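3-oxo-tetronate kinase (Haemophilus influenzae, PDB 1YZY) catalyses the ATP-dependent phosphorylation of 3-oxo-tetronate to 3-oxo-tetronate 4-phosphate, as a member of the four-carbon acid sugar kinase family. Local coordinates at residues V250-C255 against I351-E356; P304-T309 against N333-L338. All blocks are in the same frame, centred on the assembly; numbering follows the deposited sequence.

Contact 1 (V250-C255 against I351-E356); sequences VLSGSC and ITAGGE
Leu-251 and Ile-351 are joined by a backbone bond in the ladder between two neighbouring parallel strands, 248-252 and 349-353. Leu-251 N donates to Ile-351 O at 2.9 Å. Leu-251 O then takes Ala-353 N at 3.1 Å, and Ala-353 O takes Gly-253 N, also at 3.1 Å, with an N-H...O angle of 169°. A weak bond from Ser-254 N brings a second donor to Ala-353 O, just where both strands give way to loops. On one face of the sheet, Val-250 CG2 lies 4.0 Å from Ile-351 CB. Further along that face, Ser-252 OG approaches Ala-353 CB to 3.3 Å. The hydroxyl points away from the backbone N (chi1 -156°), and its hydrogen-bond partner is Thr-309 OG1. Beyond the strands, Ser-254 CB packs tightly on Gly-354 CA at 3.5 Å. Gly-354 is the N-cap of helix 355-365, with a phi of 109° at which a CB would strike Ala-353 O. By similarity, Ser-254, Gly-354, Gly-355 and Glu-356 belong to the ATP site, so the contact probably brings together two parts of that site, the loop after strand 248-252 and the start of helix 355-365. Thr-352 OG1 and Gly-354 O both bond to Ser-358 OG, which ties the first turn of that helix to the strand. Helices 257-266 and 404-410 cover the Val-250 and Ser-252 face, helix 324-345 packs on Leu-251 from the other, and strand 305-307 flanks strand 248-252.

Contact 2 (P304-T309 against N333-L338); sequences PMVYAT and NTFAKL
Phe-335 turns its ring toward Val-306 and Ala-308 by a chi1 of -82°, which sets CG anti to its own carbonyl carbon. Leu-338, one helical turn on, holds CG anti to its backbone N (chi1 175°) and extends toward Val-306. The contact is a helix packed on a sheet in the nucleotide-binding domain. Helix 324-345 covers one face of strand 305-307, and the short segments run nearly antiparallel, at 154°, with axes 10.7 Å apart. No hydrogen bond crosses between them. Phe-335 and Val-306 carry most of the contact. The two methyl groups of Val-306 meet different partners. Val-306 CG2 and Leu-338 CD2 meet tip to tip at 4.1 Å. Val-306 CG1 is 4.3 Å from Phe-335 CE1. Beyond the strand end, Ala-308 CB lies 4.2 Å from Phe-335 CE2, at the other corner of the ring edge from CE1. The CB of Tyr-307, between Val-306 and Ala-308, points away from the helix, and its side chain touches Val-263 of helix 257-266. The touching residues are buried. Leu-251 of the adjoining strand packs on Phe-335 as well, and Val-294 of helix 286-295 lies against Val-306. The Phe-335 side chain also comes within about 4 Å of that of Thr-357, an ATP-site residue by similarity, so this apolar layer reaches up to the probable nucleotide site. The ring presents its edge, not a face, to the strand backbone: Val-306 O lies in the ring plane, 3.4 Å from Phe-335 CE1.

From the N terminus, the chain first reaches contact 1 at 250-255. It runs on to 304-309, where contact 2 opens. Helix 324-345 brings residues 333-338 back to close that smaller loop. Strand 349-353 follows directly, and residues 351-356 close the larger loop of contact 1. Contact 2 is nested inside the loop closed by contact 1, and the centres are about 8 Å apart. Strand 248-252 joins them, because it lies between strands 349-353 and 305-307. Ser-252 O is 2.6 Å from Ala-308 N, a probable hydrogen bond. Contact 1 pairs two strands, contact 2 lays helix 324-345 on a third, and bonds between strands 248-252 and 305-307 join the two contacts.

Contact 1 (V250-C255 against I351-E356)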
ATOM      1  N   VAL A 250      12.058 -13.427 -13.532  1.00 18.71           N
ATOM      2  CA  VAL A 250      11.775 -12.007 -13.689  1.00 20.56           C
ATOM      3  C   VAL A 250      10.871 -11.852 -14.905  1.00 17.77           C
ATOM      4  O   VAL A 250      11.208 -12.319 -15.996  1.00 16.03           O
ATOM      5  CB  VAL A 250      13.084 -11.181 -13.928  1.00 22.02           C
ATOM      6  CG1 VAL A 250      12.756  -9.734 -14.244  1.00 17.59           C
ATOM      7  CG2 VAL A 250      13.994 -11.249 -12.713  1.00 14.69           C
ATOM      8  N   LEU A 251       9.712 -11.234 -14.705  1.00 19.73           N
ATOM      9  CA  LEU A 251       8.755 -10.999 -15.785  1.00 18.51           C
ATOM     10  C   LEU A 251       8.522  -9.487 -15.880  1.00 22.60           C
ATOM     11  O   LEU A 251       7.789  -8.912 -15.079  1.00 24.94           O
ATOM     12  CB  LEU A 251       7.452 -11.764 -15.506  1.00 20.93           C
ATOM     13  CG  LEU A 251       7.592 -13.289 -15.308  1.00 19.97           C
ATOM     14  CD1 LEU A 251       6.316 -13.890 -14.795  1.00 18.48           C
ATOM     15  CD2 LEU A 251       8.020 -13.977 -16.592  1.00 15.58           C
ATOM     16  N   SER A 252       9.150  -8.862 -16.874  1.00 24.45           N
ATOM     17  CA  SER A 252       9.094  -7.411 -17.092  1.00 24.42           C
ATOM     18  C   SER A 252       8.225  -6.967 -18.268  1.00 22.61           C
ATOM     19  O   SER A 252       8.500  -7.314 -19.412  1.00 20.89           O
ATOM     20  CB  SER A 252      10.518  -6.903 -17.325  1.00 24.73           C
ATOM     21  OG  SER A 252      10.650  -5.531 -17.014  1.00 24.98           O
ATOM     22  N   GLY A 253       7.206  -6.160 -17.994  1.00 24.48           N
ATOM     23  CA  GLY A 253       6.340  -5.690 -19.060  1.00 28.81           C
ATOM     24  C   GLY A 253       6.245  -4.183 -19.239  1.00 30.14           C
ATOM     25  O   GLY A 253       5.746  -3.715 -20.267  1.00 35.69           O
ATOM     26  N   SER A 254       6.692  -3.421 -18.243  1.00 31.92           N
ATOM     27  CA  SER A 254       6.638  -1.959 -18.286  1.00 34.47           C
ATOM     28  C   SER A 254       7.588  -1.324 -19.291  1.00 33.76           C
ATOM     29  O   SER A 254       8.707  -1.777 -19.471  1.00 34.44           O
ATOM     30  CB  SER A 254       6.917  -1.371 -16.896  1.00 33.34           C
ATOM     31  OG  SER A 254       6.641   0.025 -16.854  1.00 33.35           O
ATOM     32  N   CYS A 255       7.133  -0.259 -19.937  1.00 35.93           N
ATOM     33  CA  CYS A 255       7.958   0.446 -20.905  1.00 37.19           C
ATOM     34  C   CYS A 255       8.270   1.866 -20.448  1.00 40.60           C
ATOM     35  O   CYS A 255       8.367   2.791 -21.262  1.00 41.51           O
ATOM     36  CB  CYS A 255       7.274   0.457 -22.263  1.00 34.89           C
ATOM     37  SG  CYS A 255       7.016  -1.193 -22.925  1.00 34.14           S
ATOM     38  N   ILE A 351       9.547 -12.009  -9.721  1.00 17.23           N
ATOM     39  CA  ILE A 351       9.912 -10.599  -9.692  1.00 18.22           C
ATOM     40  C   ILE A 351       9.299  -9.939 -10.925  1.00 19.00           C
ATOM     41  O   ILE A 351       9.771 -10.133 -12.040  1.00 17.00           O
ATOM     42  CB  ILE A 351      11.452 -10.428  -9.708  1.00 18.56           C
ATOM     43  CG1 ILE A 351      12.072 -11.182  -8.527  1.00 18.84           C
ATOM     44  CG2 ILE A 351      11.833  -8.952  -9.650  1.00 15.64           C
ATOM     45  CD1 ILE A 351      13.569 -11.189  -8.538  1.00 14.98           C
ATOM     46  N   THR A 352       8.221  -9.195 -10.726  1.00 21.69           N
ATOM     47  CA  THR A 352       7.547  -8.528 -11.835  1.00 22.17           C
ATOM     48  C   THR A 352       7.852  -7.033 -11.936  1.00 25.39           C
ATOM     49  O   THR A 352       8.275  -6.396 -10.963  1.00 24.51           O
ATOM     50  CB  THR A 352       6.020  -8.735 -11.752  1.00 23.28           C
ATOM     51  OG1 THR A 352       5.537  -8.268 -10.486  1.00 20.50           O
ATOM     52  CG2 THR A 352       5.675 -10.224 -11.884  1.00 19.30           C
ATOM     53  N   ALA A 353       7.683  -6.491 -13.138  1.00 19.70           N
ATOM     54  CA  ALA A 353       7.915  -5.075 -13.387  1.00 22.88           C
ATOM     55  C   ALA A 353       6.743  -4.517 -14.187  1.00 25.93           C
ATOM     56  O   ALA A 353       6.403  -5.039 -15.249  1.00 17.91           O
ATOM     57  CB  ALA A 353       9.209  -4.877 -14.144  1.00 20.21           C
ATOM     58  N   GLY A 354       6.155  -3.435 -13.687  1.00 20.90           N
ATOM     59  CA  GLY A 354       5.015  -2.834 -14.349  1.00 25.36           C
ATOM     60  C   GLY A 354       3.736  -3.058 -13.561  1.00 29.03           C
ATOM     61  O   GLY A 354       3.524  -4.128 -12.987  1.00 26.12           O
ATOM     62  N   GLY A 355       2.870  -2.047 -13.556  1.00 30.14           N
ATOM     63  CA  GLY A 355       1.618  -2.138 -12.826  1.00 32.52           C
ATOM     64  C   GLY A 355       0.684  -3.227 -13.314  1.00 31.43           C
ATOM     65  O   GLY A 355       0.143  -3.988 -12.514  1.00 32.43           O
ATOM     66  N   GLU A 356       0.447  -3.264 -14.623  1.00 31.75           N
ATOM     67  CA  GLU A 356      -0.433  -4.269 -15.206  1.00 35.65           C
ATOM     68  C   GLU A 356       0.140  -5.684 -15.148  1.00 32.35           C
ATOM     69  O   GLU A 356      -0.596  -6.640 -14.881  1.00 31.01           O
ATOM     70  CB  GLU A 356      -0.761  -3.858 -16.657  1.00 43.75           C
ATOM     71  CG  GLU A 356      -1.022  -2.385 -16.901  1.00 55.83           C
ATOM     72  CD  GLU A 356      -1.573  -2.197 -18.320  1.00 66.80           C
ATOM     73  OE1 GLU A 356      -2.429  -1.304 -18.519  1.00 70.33           O
ATOM     74  OE2 GLU A 356      -1.157  -2.939 -19.236  1.00 67.33           O
TER

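Contact 2 (P304-T309 against N333-L338)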
ATOM      1  N   PRO A 304      16.379 -16.019 -14.861  1.00 20.18           N
ATOM      2  CA  PRO A 304      16.150 -15.675 -16.265  1.00 15.39           C
ATOM      3  C   PRO A 304      15.025 -14.642 -16.401  1.00 19.11           C
ATOM      4  O   PRO A 304      14.060 -14.650 -15.642  1.00 17.98           O
ATOM      5  CB  PRO A 304      15.786 -17.023 -16.881  1.00 17.09           C
ATOM      6  CG  PRO A 304      15.067 -17.699 -15.784  1.00 19.00           C
ATOM      7  CD  PRO A 304      15.935 -17.395 -14.582  1.00 14.97           C
ATOM      8  N   MET A 305      15.141 -13.765 -17.384  1.00 14.26           N
ATOM      9  CA  MET A 305      14.138 -12.734 -17.574  1.00 19.31           C
ATOM     10  C   MET A 305      13.503 -12.717 -18.969  1.00 19.29           C
ATOM     11  O   MET A 305      14.145 -12.647 -20.022  1.00 16.97           O
ATOM     12  CB  MET A 305      14.778 -11.351 -17.366  1.00 15.27           C
ATOM     13  CG  MET A 305      13.971 -10.186 -17.941  1.00 19.49           C
ATOM     14  SD  MET A 305      14.654  -8.566 -17.577  1.00 23.36           S
ATOM     15  CE  MET A 305      16.064  -8.477 -18.689  1.00 24.26           C
ATOM     16  N   VAL A 306      12.174 -12.782 -18.922  1.00 19.45           N
ATOM     17  CA  VAL A 306      11.241 -12.700 -20.038  1.00 20.27           C
ATOM     18  C   VAL A 306      10.666 -11.289 -19.963  1.00 20.79           C
ATOM     19  O   VAL A 306      10.002 -10.943 -18.984  1.00 24.79           O
ATOM     20  CB  VAL A 306      10.085 -13.708 -19.997  1.00  9.65           C
ATOM     21  CG1 VAL A 306       9.323 -13.647 -21.299  1.00 12.09           C
ATOM     22  CG2 VAL A 306      10.601 -15.106 -19.760  1.00 10.38           C
ATOM     23  N   TYR A 307      10.892 -10.482 -20.993  1.00 26.75           N
ATOM     24  CA  TYR A 307      10.426  -9.104 -20.959  1.00 24.87           C
ATOM     25  C   TYR A 307       9.754  -8.545 -22.201  1.00 26.20           C
ATOM     26  O   TYR A 307      10.117  -8.878 -23.326  1.00 31.65           O
ATOM     27  CB  TYR A 307      11.592  -8.182 -20.582  1.00 24.27           C
ATOM     28  CG  TYR A 307      12.719  -8.148 -21.597  1.00 26.70           C
ATOM     29  CD1 TYR A 307      12.863  -7.070 -22.472  1.00 25.79           C
ATOM     30  CD2 TYR A 307      13.634  -9.204 -21.693  1.00 28.96           C
ATOM     31  CE1 TYR A 307      13.879  -7.047 -23.415  1.00 32.22           C
ATOM     32  CE2 TYR A 307      14.651  -9.189 -22.626  1.00 28.49           C
ATOM     33  CZ  TYR A 307      14.768  -8.111 -23.487  1.00 36.55           C
ATOM     34  OH  TYR A 307      15.760  -8.110 -24.439  1.00 42.09           O
ATOM     35  N   ALA A 308       8.790  -7.662 -21.975  1.00 24.64           N
ATOM     36  CA  ALA A 308       8.073  -6.984 -23.047  1.00 26.22           C
ATOM     37  C   ALA A 308       8.620  -5.554 -23.124  1.00 27.28           C
ATOM     38  O   ALA A 308       8.443  -4.856 -24.120  1.00 26.72           O
ATOM     39  CB  ALA A 308       6.576  -6.969 -22.753  1.00 27.78           C
ATOM     40  N   THR A 309       9.321  -5.155 -22.069  1.00 28.58           N
ATOM     41  CA  THR A 309       9.916  -3.829 -21.944  1.00 33.11           C
ATOM     42  C   THR A 309      10.712  -3.316 -23.147  1.00 37.10           C
ATOM     43  O   THR A 309      11.779  -3.845 -23.476  1.00 36.56           O
ATOM     44  CB  THR A 309      10.831  -3.790 -20.726  1.00 33.16           C
ATOM     45  OG1 THR A 309      10.074  -4.143 -19.564  1.00 28.03           O
ATOM     46  CG2 THR A 309      11.449  -2.408 -20.550  1.00 34.51           C
ATOM     47  N   ASN A 333      -1.806 -11.884 -21.215  1.00 30.38           N
ATOM     48  CA  ASN A 333      -2.225 -13.280 -21.241  1.00 29.77           C
ATOM     49  C   ASN A 333      -1.011 -14.203 -21.238  1.00 26.85           C
ATOM     50  O   ASN A 333      -1.049 -15.283 -20.647  1.00 25.09           O
ATOM     51  CB  ASN A 333      -3.077 -13.571 -22.484  1.00 32.00           C
ATOM     52  CG  ASN A 333      -4.504 -13.072 -22.356  1.00 33.66           C
ATOM     53  OD1 ASN A 333      -5.131 -13.195 -21.301  1.00 41.70           O
ATOM     54  ND2 ASN A 333      -5.038 -12.538 -23.447  1.00 32.33           N
ATOM     55  N   THR A 334       0.056 -13.788 -21.918  1.00 26.66           N
ATOM     56  CA  THR A 334       1.276 -14.585 -21.993  1.00 22.96           C
ATOM     57  C   THR A 334       1.978 -14.706 -20.642  1.00 25.67           C
ATOM     58  O   THR A 334       2.342 -15.810 -20.229  1.00 22.69           O
ATOM     59  CB  THR A 334       2.266 -14.042 -23.065  1.00 29.58           C
ATOM     60  OG1 THR A 334       1.679 -14.148 -24.371  1.00 29.84           O
ATOM     61  CG2 THR A 334       3.554 -14.849 -23.054  1.00 19.00           C
ATOM     62  N   PHE A 335       2.198 -13.576 -19.971  1.00 25.58           N
ATOM     63  CA  PHE A 335       2.842 -13.585 -18.659  1.00 23.07           C
ATOM     64  C   PHE A 335       2.004 -14.393 -17.676  1.00 21.19           C
ATOM     65  O   PHE A 335       2.529 -15.166 -16.881  1.00 29.36           O
ATOM     66  CB  PHE A 335       3.012 -12.159 -18.118  1.00 25.56           C
ATOM     67  CG  PHE A 335       4.211 -11.431 -18.661  1.00 25.08           C
ATOM     68  CD1 PHE A 335       5.488 -11.973 -18.539  1.00 16.56           C
ATOM     69  CD2 PHE A 335       4.067 -10.180 -19.255  1.00 23.63           C
ATOM     70  CE1 PHE A 335       6.605 -11.275 -18.995  1.00 19.58           C
ATOM     71  CE2 PHE A 335       5.176  -9.476 -19.716  1.00 20.48           C
ATOM     72  CZ  PHE A 335       6.451 -10.026 -19.584  1.00 14.60           C
ATOM     73  N   ALA A 336       0.697 -14.191 -17.724  1.00 22.71           N
ATOM     74  CA  ALA A 336      -0.221 -14.886 -16.843  1.00 21.72           C
ATOM     75  C   ALA A 336      -0.172 -16.392 -17.030  1.00 24.07           C
ATOM     76  O   ALA A 336      -0.120 -17.141 -16.052  1.00 24.36           O
ATOM     77  CB  ALA A 336      -1.633 -14.385 -17.069  1.00 19.92           C
ATOM     78  N   LYS A 337      -0.234 -16.845 -18.276  1.00 17.42           N
ATOM     79  CA  LYS A 337      -0.203 -18.280 -18.530  1.00 20.39           C
ATOM     80  C   LYS A 337       1.167 -18.910 -18.278  1.00 22.15           C
ATOM     81  O   LYS A 337       1.255 -20.092 -17.916  1.00 21.37           O
ATOM     82  CB  LYS A 337      -0.733 -18.595 -19.931  1.00 29.05           C
ATOM     83  CG  LYS A 337      -2.252 -18.529 -20.007  1.00 28.94           C
ATOM     84  CD  LYS A 337      -2.776 -18.803 -21.408  1.00 45.19           C
ATOM     85  CE  LYS A 337      -4.294 -18.632 -21.460  1.00 47.22           C
ATOM     86  NZ  LYS A 337      -4.839 -18.665 -22.849  1.00 48.91           N
ATOM     87  N   LEU A 338       2.225 -18.117 -18.450  1.00 18.81           N
ATOM     88  CA  LEU A 338       3.577 -18.589 -18.212  1.00 11.80           C
ATOM     89  C   LEU A 338       3.800 -18.700 -16.716  1.00 14.23           C
ATOM     90  O   LEU A 338       4.344 -19.692 -16.233  1.00 16.26           O
ATOM     91  CB  LEU A 338       4.587 -17.619 -18.818  1.00  9.35           C
ATOM     92  CG  LEU A 338       6.088 -17.859 -18.600  1.00 18.35           C
ATOM     93  CD1 LEU A 338       6.516 -19.229 -19.109  1.00 11.47           C
ATOM     94  CD2 LEU A 338       6.874 -16.763 -19.302  1.00 13.22           C
TER